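Local structure of Fe-regulated protein B (Neisseria meningitidis, 4AIP) at residues B[557-569]-B[617-629]. The protein serves as a TonB-dependent transporter in the outer membrane of the meningococcus, where it takes up iron, probably from siderophores. Residues are numbered along the deposited sequence; the frame is centred on the assembly and turned at random.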
loop_
_atom_site.group_PDB
_atom_site.type_symbol
_atom_site.label_atom_id
_atom_site.label_comp_id
_atom_site.label_asym_id
_atom_site.label_seq_id
_atom_site.Cartn_x
_atom_site.Cartn_y
_atom_site.Cartn_z
ATOM N N GLN B 557 8.551 10.825 -46.661
ATOM C CA GLN B 557 9.600 10.934 -45.650
ATOM C C GLN B 557 10.892 10.231 -46.117
ATOM O O GLN B 557 10.856 9.063 -46.558
ATOM C CB GLN B 557 9.118 10.314 -44.334
ATOM C CG GLN B 557 10.178 10.274 -43.208
ATOM C CD GLN B 557 10.179 11.550 -42.335
ATOM O OE1 GLN B 557 10.406 12.675 -42.821
ATOM N NE2 GLN B 557 9.871 11.388 -41.062
ATOM N N THR B 558 12.023 10.923 -46.001
ATOM C CA THR B 558 13.324 10.254 -46.097
ATOM C C THR B 558 14.093 10.567 -44.840
ATOM O O THR B 558 14.105 11.712 -44.394
ATOM C CB THR B 558 14.156 10.745 -47.370
ATOM O OG1 THR B 558 13.443 10.410 -48.559
ATOM C CG2 THR B 558 15.541 10.090 -47.474
ATOM N N ILE B 559 14.768 9.566 -44.272
ATOM C CA ILE B 559 15.579 9.803 -43.097
ATOM C C ILE B 559 16.919 9.157 -43.296
ATOM O O ILE B 559 17.003 7.926 -43.472
ATOM C CB ILE B 559 14.966 9.239 -41.814
ATOM C CG1 ILE B 559 13.509 9.674 -41.641
ATOM C CG2 ILE B 559 15.801 9.691 -40.567
ATOM C CD1 ILE B 559 12.928 9.234 -40.306
ATOM N N LYS B 560 17.970 9.978 -43.224
ATOM C CA LYS B 560 19.331 9.539 -43.491
ATOM C C LYS B 560 19.999 9.198 -42.194
ATOM O O LYS B 560 19.611 9.745 -41.138
ATOM C CB LYS B 560 20.102 10.676 -44.176
ATOM C CG LYS B 560 19.480 11.087 -45.554
ATOM C CD LYS B 560 20.479 11.782 -46.546
ATOM C CE LYS B 560 19.905 11.733 -47.932
ATOM N NZ LYS B 560 20.913 12.092 -48.943
ATOM N N ASP B 561 21.008 8.322 -42.247
ATOM C CA ASP B 561 21.851 7.984 -41.087
ATOM C C ASP B 561 21.128 7.270 -39.928
ATOM O O ASP B 561 21.523 7.361 -38.743
ATOM C CB ASP B 561 22.628 9.196 -40.580
ATOM C CG ASP B 561 23.560 9.769 -41.636
ATOM O OD1 ASP B 561 24.236 8.971 -42.281
ATOM O OD2 ASP B 561 23.635 11.002 -41.814
ATOM N N ALA B 562 20.108 6.497 -40.275
ATOM C CA ALA B 562 19.454 5.639 -39.302
ATOM C C ALA B 562 20.450 4.763 -38.545
ATOM O O ALA B 562 21.463 4.308 -39.107
ATOM C CB ALA B 562 18.431 4.774 -39.991
ATOM N N LEU B 563 20.146 4.487 -37.271
ATOM C CA LEU B 563 21.053 3.755 -36.430
ATOM C C LEU B 563 20.255 2.697 -35.784
ATOM O O LEU B 563 19.145 2.954 -35.324
ATOM C CB LEU B 563 21.578 4.611 -35.261
ATOM C CG LEU B 563 22.111 6.017 -35.529
ATOM C CD1 LEU B 563 21.082 7.073 -35.102
ATOM C CD2 LEU B 563 23.381 6.128 -34.743
ATOM N N ALA B 564 20.821 1.511 -35.619
ATOM C CA ALA B 564 20.053 0.556 -34.855
ATOM C C ALA B 564 20.928 -0.304 -33.991
ATOM O O ALA B 564 21.117 0.003 -32.825
ATOM C CB ALA B 564 19.153 -0.274 -35.757
ATOM N N ASN B 565 21.470 -1.367 -34.542
ATOM C CA ASN B 565 22.272 -2.248 -33.752
ATOM C C ASN B 565 23.751 -1.843 -33.899
ATOM O O ASN B 565 24.154 -1.264 -34.920
ATOM C CB ASN B 565 22.064 -3.696 -34.195
ATOM C CG ASN B 565 20.674 -4.269 -33.812
ATOM O OD1 ASN B 565 20.023 -3.831 -32.841
ATOM N ND2 ASN B 565 20.224 -5.249 -34.571
ATOM N N PRO B 566 24.576 -2.165 -32.884
ATOM C CA PRO B 566 25.938 -1.702 -32.941
ATOM C C PRO B 566 26.867 -2.575 -33.827
ATOM O O PRO B 566 26.588 -3.756 -34.092
ATOM C CB PRO B 566 26.358 -1.712 -31.473
ATOM C CG PRO B 566 25.623 -2.844 -30.903
ATOM C CD PRO B 566 24.342 -3.000 -31.689
ATOM N N GLN B 567 27.964 -1.965 -34.286
ATOM C CA GLN B 567 28.917 -2.613 -35.156
ATOM C C GLN B 567 30.060 -3.109 -34.295
ATOM O O GLN B 567 30.408 -2.480 -33.310
ATOM C CB GLN B 567 29.413 -1.631 -36.218
ATOM C CG GLN B 567 30.414 -0.605 -35.679
ATOM C CD GLN B 567 31.113 0.214 -36.751
ATOM O OE1 GLN B 567 30.797 0.116 -37.919
ATOM N NE2 GLN B 567 32.073 1.035 -36.338
ATOM N N ASN B 568 30.617 -4.261 -34.662
ATOM C CA ASN B 568 31.808 -4.826 -34.017
ATOM C C ASN B 568 33.022 -3.914 -34.289
ATOM O O ASN B 568 33.153 -3.365 -35.407
ATOM C CB ASN B 568 32.092 -6.236 -34.567
ATOM C CG ASN B 568 31.161 -7.319 -33.983
ATOM O OD1 ASN B 568 30.127 -7.028 -33.370
ATOM N ND2 ASN B 568 31.548 -8.581 -34.173
ATOM N N ARG B 569 33.882 -3.731 -33.278
ATOM C CA ARG B 569 35.191 -3.062 -33.501
ATOM C C ARG B 569 36.411 -3.874 -33.016
ATOM O O ARG B 569 36.299 -4.693 -32.088
ATOM C CB ARG B 569 35.185 -1.665 -32.896
ATOM C CG ARG B 569 35.068 -1.679 -31.403
ATOM C CD ARG B 569 35.286 -0.288 -30.812
ATOM N NE ARG B 569 36.418 0.457 -31.380
ATOM C CZ ARG B 569 37.593 0.595 -30.771
ATOM N NH1 ARG B 569 37.784 0.021 -29.577
ATOM N NH2 ARG B 569 38.574 1.295 -31.350
ATOM N N HIS B 617 25.139 -0.853 -44.553
ATOM C CA HIS B 617 26.304 -1.256 -43.798
ATOM C C HIS B 617 26.542 -2.746 -44.026
ATOM O O HIS B 617 25.593 -3.532 -44.072
ATOM C CB HIS B 617 26.018 -0.952 -42.326
ATOM C CG HIS B 617 27.189 -1.135 -41.445
ATOM N ND1 HIS B 617 27.564 -2.370 -40.973
ATOM C CD2 HIS B 617 28.094 -0.251 -40.974
ATOM C CE1 HIS B 617 28.651 -2.239 -40.234
ATOM N NE2 HIS B 617 28.995 -0.964 -40.228
ATOM N N LYS B 618 27.799 -3.146 -44.185
ATOM C CA LYS B 618 28.121 -4.496 -44.691
ATOM C C LYS B 618 27.612 -5.593 -43.774
ATOM O O LYS B 618 27.359 -6.719 -44.230
ATOM C CB LYS B 618 29.617 -4.685 -44.905
ATOM C CG LYS B 618 30.415 -5.107 -43.645
ATOM C CD LYS B 618 31.913 -4.793 -43.800
ATOM C CE LYS B 618 32.149 -3.260 -43.902
ATOM N NZ LYS B 618 33.570 -2.826 -44.200
ATOM N N ASP B 619 27.454 -5.262 -42.492
ATOM C CA ASP B 619 26.997 -6.254 -41.508
ATOM C C ASP B 619 25.495 -6.184 -41.226
ATOM O O ASP B 619 25.001 -6.786 -40.264
ATOM C CB ASP B 619 27.871 -6.178 -40.257
ATOM C CG ASP B 619 29.297 -6.692 -40.529
ATOM O OD1 ASP B 619 29.382 -7.858 -41.001
ATOM O OD2 ASP B 619 30.305 -5.948 -40.318
ATOM N N LYS B 620 24.800 -5.496 -42.139
ATOM C CA LYS B 620 23.341 -5.190 -42.100
ATOM C C LYS B 620 22.785 -5.073 -40.679
ATOM O O LYS B 620 22.323 -6.042 -40.102
ATOM C CB LYS B 620 22.509 -6.147 -43.001
ATOM C CG LYS B 620 23.052 -6.288 -44.476
ATOM C CD LYS B 620 21.999 -6.709 -45.553
ATOM C CE LYS B 620 22.216 -5.902 -46.910
ATOM N NZ LYS B 620 21.592 -6.473 -48.203
ATOM N N LEU B 621 22.874 -3.884 -40.107
ATOM C CA LEU B 621 22.577 -3.745 -38.675
ATOM C C LEU B 621 21.188 -3.131 -38.329
ATOM O O LEU B 621 20.860 -2.991 -37.147
ATOM C CB LEU B 621 23.687 -2.935 -38.002
ATOM C CG LEU B 621 25.109 -3.480 -38.028
ATOM C CD1 LEU B 621 26.004 -2.329 -37.786
ATOM C CD2 LEU B 621 25.339 -4.609 -37.012
ATOM N N LEU B 622 20.397 -2.747 -39.337
ATOM C CA LEU B 622 19.026 -2.294 -39.101
ATOM C C LEU B 622 18.106 -3.416 -38.535
ATOM O O LEU B 622 18.426 -4.611 -38.624
ATOM C CB LEU B 622 18.427 -1.629 -40.354
ATOM C CG LEU B 622 19.042 -0.320 -40.862
ATOM C CD1 LEU B 622 18.064 0.488 -41.737
ATOM C CD2 LEU B 622 19.560 0.549 -39.736
ATOM N N SER B 623 16.977 -3.006 -37.951
ATOM C CA SER B 623 16.169 -3.886 -37.136
ATOM C C SER B 623 14.668 -3.778 -37.398
ATOM O O SER B 623 14.122 -2.708 -37.707
ATOM C CB SER B 623 16.445 -3.632 -35.665
ATOM O OG SER B 623 16.631 -4.861 -34.993
ATOM N N ALA B 624 14.021 -4.933 -37.309
ATOM C CA ALA B 624 12.561 -5.025 -37.429
ATOM C C ALA B 624 11.897 -5.071 -36.042
ATOM O O ALA B 624 10.673 -5.225 -35.952
ATOM C CB ALA B 624 12.137 -6.244 -38.299
ATOM N N ASN B 625 12.694 -4.919 -34.978
ATOM C CA ASN B 625 12.140 -4.687 -33.652
ATOM C C ASN B 625 10.982 -3.661 -33.812
ATOM O O ASN B 625 11.158 -2.604 -34.413
ATOM C CB ASN B 625 13.200 -4.213 -32.635
ATOM C CG ASN B 625 14.250 -5.300 -32.297
ATOM O OD1 ASN B 625 14.331 -6.333 -32.967
ATOM N ND2 ASN B 625 15.058 -5.058 -31.246
ATOM N N PRO B 626 9.779 -4.017 -33.294
ATOM C CA PRO B 626 8.586 -3.214 -33.445
ATOM C C PRO B 626 8.775 -1.772 -32.956
ATOM O O PRO B 626 8.083 -0.869 -33.410
ATOM C CB PRO B 626 7.550 -3.979 -32.616
ATOM C CG PRO B 626 8.344 -4.967 -31.794
ATOM C CD PRO B 626 9.528 -5.265 -32.543
ATOM N N GLU B 627 9.706 -1.554 -32.045
ATOM C CA GLU B 627 10.172 -0.223 -31.664
ATOM C C GLU B 627 10.440 0.724 -32.904
ATOM O O GLU B 627 10.168 1.941 -32.890
ATOM C CB GLU B 627 11.415 -0.512 -30.842
ATOM C CG GLU B 627 12.319 0.591 -30.525
ATOM C CD GLU B 627 13.738 0.121 -30.244
ATOM O OE1 GLU B 627 14.069 -1.075 -30.400
ATOM O OE2 GLU B 627 14.551 0.987 -29.873
ATOM N N PHE B 628 10.956 0.138 -33.983
ATOM C CA PHE B 628 11.313 0.916 -35.154
ATOM C C PHE B 628 10.051 1.165 -35.996
ATOM O O PHE B 628 9.793 2.312 -36.400
ATOM C CB PHE B 628 12.457 0.240 -35.950
ATOM C CG PHE B 628 13.754 0.171 -35.182
ATOM C CD1 PHE B 628 14.529 1.330 -34.981
ATOM C CD2 PHE B 628 14.167 -1.023 -34.613
ATOM C CE1 PHE B 628 15.720 1.314 -34.211
ATOM C CE2 PHE B 628 15.363 -1.067 -33.840
ATOM C CZ PHE B 628 16.150 0.118 -33.641
ATOM N N GLY B 629 9.239 0.116 -36.193
ATOM C CA GLY B 629 8.028 0.269 -36.940
ATOM C C GLY B 629 7.408 -1.055 -37.214
ATOM O O GLY B 629 7.930 -2.105 -36.820
#
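His617 meets Gln567 where a loop of the beta-barrel of this TonB-dependent transporter, running from strand 600-615 to strand 635-644, lies against the end of strand 548-563 and the chain that follows. The imidazole NE2 donates to Gln567 OE1 (3.1 Å) in the plane of the amide carbonyl, with the ring turned 54° from the amide; Glu577 accepts from the NE2 of the same glutamine. The other ring nitrogen, ND1, takes the amide N-H of Asp619 within the type I beta turn 617-620, so both ring nitrogens are engaged, which should restrict rotation of the imidazole. Leu621 then sets CD1 over one face of this ring, toward its rim, and 3.8 Å from Gln567 CB, while its CD2 sits 3.3 Å from Pro566 O. The carbonyl O of Leu621 accepts the backbone N-H of Asn565 (3.1 Å), the donor tilted 34° from the carbonyl plane. The CB of Leu622 points away from 557-569, yet with CG anti to the carbonyl carbon (chi1 -65°) its CD2 comes back to Ala562 and Ala564. Ser623 brings its CB to within 4.3 Å of Ala564 CB. Last comes Phe628, touching Phe613 as Leu622 does; its ring approaches obliquely and sets CZ 3.7 Å from Ala564 CB.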